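Local structure of trigger factor (Thermotoga maritima, 2NSC) at residues Lys30-Leu35 / Glu60-Tyr65. The protein probably acts as a ribosome-associated chaperone and peptidyl-prolyl cis-trans isomerase that keeps newly made proteins open, this chain being its N-terminal ribosome-binding domain. Numbering follows the deposited sequence.
Sequences KAVRYL and EEFQEY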
loop_
_atom_site.group_PDB
_atom_site.type_symbol
_atom_site.label_atom_id
_atom_site.label_comp_id
_atom_site.label_asym_id
_atom_site.label_seq_id
_atom_site.Cartn_x
_atom_site.Cartn_y
_atom_site.Cartn_z
ATOM N N LYS A 30 3.113 -4.627 -8.730
ATOM C CA LYS A 30 2.324 -5.850 -8.727
ATOM C C LYS A 30 0.876 -5.502 -9.047
ATOM O O LYS A 30 0.206 -6.239 -9.772
ATOM C CB LYS A 30 2.384 -6.560 -7.382
ATOM C CG LYS A 30 3.760 -7.115 -7.000
ATOM C CD LYS A 30 3.737 -7.708 -5.598
ATOM C CE LYS A 30 5.148 -8.031 -5.120
ATOM N NZ LYS A 30 5.125 -8.725 -3.790
ATOM N N ALA A 31 0.401 -4.378 -8.507
ATOM C CA ALA A 31 -0.968 -3.921 -8.745
ATOM C C ALA A 31 -1.224 -3.655 -10.226
ATOM O O ALA A 31 -2.263 -4.036 -10.760
ATOM C CB ALA A 31 -1.265 -2.665 -7.910
ATOM N N VAL A 32 -0.276 -3.005 -10.896
ATOM C CA VAL A 32 -0.372 -2.767 -12.344
ATOM C C VAL A 32 -0.437 -4.098 -13.105
ATOM O O VAL A 32 -1.291 -4.298 -13.962
ATOM C CB VAL A 32 0.811 -1.878 -12.846
ATOM C CG1 VAL A 32 0.824 -1.780 -14.341
ATOM C CG2 VAL A 32 0.756 -0.483 -12.199
ATOM N N ARG A 33 0.474 -5.000 -12.762
ATOM C CA ARG A 33 0.550 -6.350 -13.320
ATOM C C ARG A 33 -0.781 -7.092 -13.163
ATOM O O ARG A 33 -1.280 -7.702 -14.099
ATOM C CB ARG A 33 1.661 -7.108 -12.583
ATOM C CG ARG A 33 2.218 -8.344 -13.266
ATOM C CD ARG A 33 3.519 -8.759 -12.553
ATOM N NE ARG A 33 4.497 -7.704 -12.744
ATOM C CZ ARG A 33 5.354 -7.256 -11.838
ATOM N NH1 ARG A 33 5.400 -7.760 -10.601
ATOM N NH2 ARG A 33 6.176 -6.278 -12.193
ATOM N N TYR A 34 -1.344 -7.032 -11.960
ATOM C CA TYR A 34 -2.571 -7.745 -11.630
ATOM C C TYR A 34 -3.749 -7.200 -12.439
ATOM O O TYR A 34 -4.558 -7.954 -12.975
ATOM C CB TYR A 34 -2.838 -7.578 -10.130
ATOM C CG TYR A 34 -4.142 -8.162 -9.663
ATOM C CD1 TYR A 34 -4.231 -9.511 -9.294
ATOM C CD2 TYR A 34 -5.278 -7.369 -9.543
ATOM C CE1 TYR A 34 -5.437 -10.063 -8.848
ATOM C CE2 TYR A 34 -6.483 -7.916 -9.094
ATOM C CZ TYR A 34 -6.555 -9.262 -8.757
ATOM O OH TYR A 34 -7.747 -9.807 -8.322
ATOM N N LEU A 35 -3.841 -5.875 -12.505
ATOM C CA LEU A 35 -4.926 -5.202 -13.199
ATOM C C LEU A 35 -4.872 -5.428 -14.704
ATOM O O LEU A 35 -5.922 -5.564 -15.336
ATOM C CB LEU A 35 -4.908 -3.716 -12.885
ATOM C CG LEU A 35 -5.413 -3.422 -11.466
ATOM C CD1 LEU A 35 -5.031 -2.013 -11.028
ATOM C CD2 LEU A 35 -6.932 -3.646 -11.357
ATOM N N GLU A 60 -8.470 6.748 -5.879
ATOM C CA GLU A 60 -8.154 6.262 -4.525
ATOM C C GLU A 60 -8.298 4.747 -4.369
ATOM O O GLU A 60 -7.804 4.178 -3.405
ATOM C CB GLU A 60 -8.965 7.010 -3.454
ATOM C CG GLU A 60 -8.800 8.539 -3.516
ATOM C CD GLU A 60 -9.205 9.254 -2.231
ATOM O OE1 GLU A 60 -10.378 9.129 -1.808
ATOM O OE2 GLU A 60 -8.347 9.964 -1.653
ATOM N N GLU A 61 -8.964 4.106 -5.329
ATOM C CA GLU A 61 -9.110 2.655 -5.333
ATOM C C GLU A 61 -7.805 1.939 -5.683
ATOM O O GLU A 61 -7.625 0.783 -5.308
ATOM C CB GLU A 61 -10.213 2.221 -6.303
ATOM C CG GLU A 61 -10.940 0.952 -5.868
ATOM C CD GLU A 61 -11.824 0.317 -6.956
ATOM O OE1 GLU A 61 -12.382 1.053 -7.820
ATOM O OE2 GLU A 61 -11.952 -0.942 -6.938
ATOM N N PHE A 62 -6.900 2.618 -6.395
ATOM C CA PHE A 62 -5.622 2.016 -6.764
ATOM C C PHE A 62 -4.817 1.666 -5.520
ATOM O O PHE A 62 -4.150 0.632 -5.495
ATOM C CB PHE A 62 -4.792 2.901 -7.703
ATOM C CG PHE A 62 -3.511 2.239 -8.178
ATOM C CD1 PHE A 62 -3.511 1.431 -9.330
ATOM C CD2 PHE A 62 -2.318 2.403 -7.471
ATOM C CE1 PHE A 62 -2.357 0.792 -9.773
ATOM C CE2 PHE A 62 -1.140 1.766 -7.902
ATOM C CZ PHE A 62 -1.154 0.960 -9.061
ATOM N N GLN A 63 -4.893 2.528 -4.501
ATOM C CA GLN A 63 -4.234 2.319 -3.210
ATOM C C GLN A 63 -4.655 1.021 -2.536
ATOM O O GLN A 63 -3.860 0.399 -1.841
ATOM C CB GLN A 63 -4.593 3.433 -2.218
ATOM C CG GLN A 63 -4.129 4.818 -2.522
ATOM C CD GLN A 63 -4.403 5.748 -1.349
ATOM O OE1 GLN A 63 -4.877 5.317 -0.275
ATOM N NE2 GLN A 63 -4.080 7.026 -1.528
ATOM N N GLU A 64 -5.933 0.661 -2.685
ATOM C CA GLU A 64 -6.467 -0.565 -2.092
ATOM C C GLU A 64 -5.721 -1.782 -2.626
ATOM O O GLU A 64 -5.364 -2.680 -1.858
ATOM C CB GLU A 64 -7.962 -0.701 -2.378
ATOM C CG GLU A 64 -8.810 0.397 -1.734
ATOM C CD GLU A 64 -8.537 0.564 -0.225
ATOM O OE1 GLU A 64 -8.456 -0.454 0.515
ATOM O OE2 GLU A 64 -8.412 1.732 0.216
ATOM N N TYR A 65 -5.485 -1.792 -3.940
ATOM C CA TYR A 65 -4.718 -2.858 -4.592
ATOM C C TYR A 65 -3.266 -2.829 -4.142
ATOM O O TYR A 65 -2.660 -3.876 -3.880
ATOM C CB TYR A 65 -4.831 -2.756 -6.124
ATOM C CG TYR A 65 -6.147 -3.286 -6.676
ATOM C CD1 TYR A 65 -6.459 -4.658 -6.594
ATOM C CD2 TYR A 65 -7.097 -2.421 -7.260
ATOM C CE1 TYR A 65 -7.677 -5.175 -7.101
ATOM C CE2 TYR A 65 -8.343 -2.939 -7.760
ATOM C CZ TYR A 65 -8.609 -4.315 -7.679
ATOM O OH TYR A 65 -9.792 -4.849 -8.162
#
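Ala31 brings its methyl group up to Phe62 and Tyr65 where helices 21-36 and 62-71 pack together in the alpha+beta N-terminal domain of trigger factor. Its small side chain suits the closest CA pair of the two segments, 5.7 Å between Ala31 CA and Tyr65 CA: Ala31 CB lies 3.8 Å from Phe62 CZ and also meets Tyr65 CB. Phe62 holds CG anti to its backbone N (chi1 -176°), a torsion that carries the ring across to the other helix. There Val32 CG2 approaches the ring edge, 3.9 Å from CZ of Phe62, and Leu35 CD1 touches CE1 and CD1 of Phe62. Helix 51-58 also packs here, Leu54 against Val32 and Leu58 against Leu35. Branched Leu35 can serve both aromatics, one methyl for each.

Toward solvent the contact ends in two partly exposed tyrosines, a residue type whose ring packs against neighbours while its hydroxyl can hydrogen-bond to water. Tyr34 and Tyr65 still pack closely, meeting obliquely with ring planes at 40°, and Tyr34 CE2 comes within 3.6 Å of Tyr65 CE1. No hydrogen bond joins the two segments. The Tyr65 ring also receives a CH-pi contact over one face: CD2 of Leu35 sits 4.2 Å from its centroid, displaced toward CE2 and CZ.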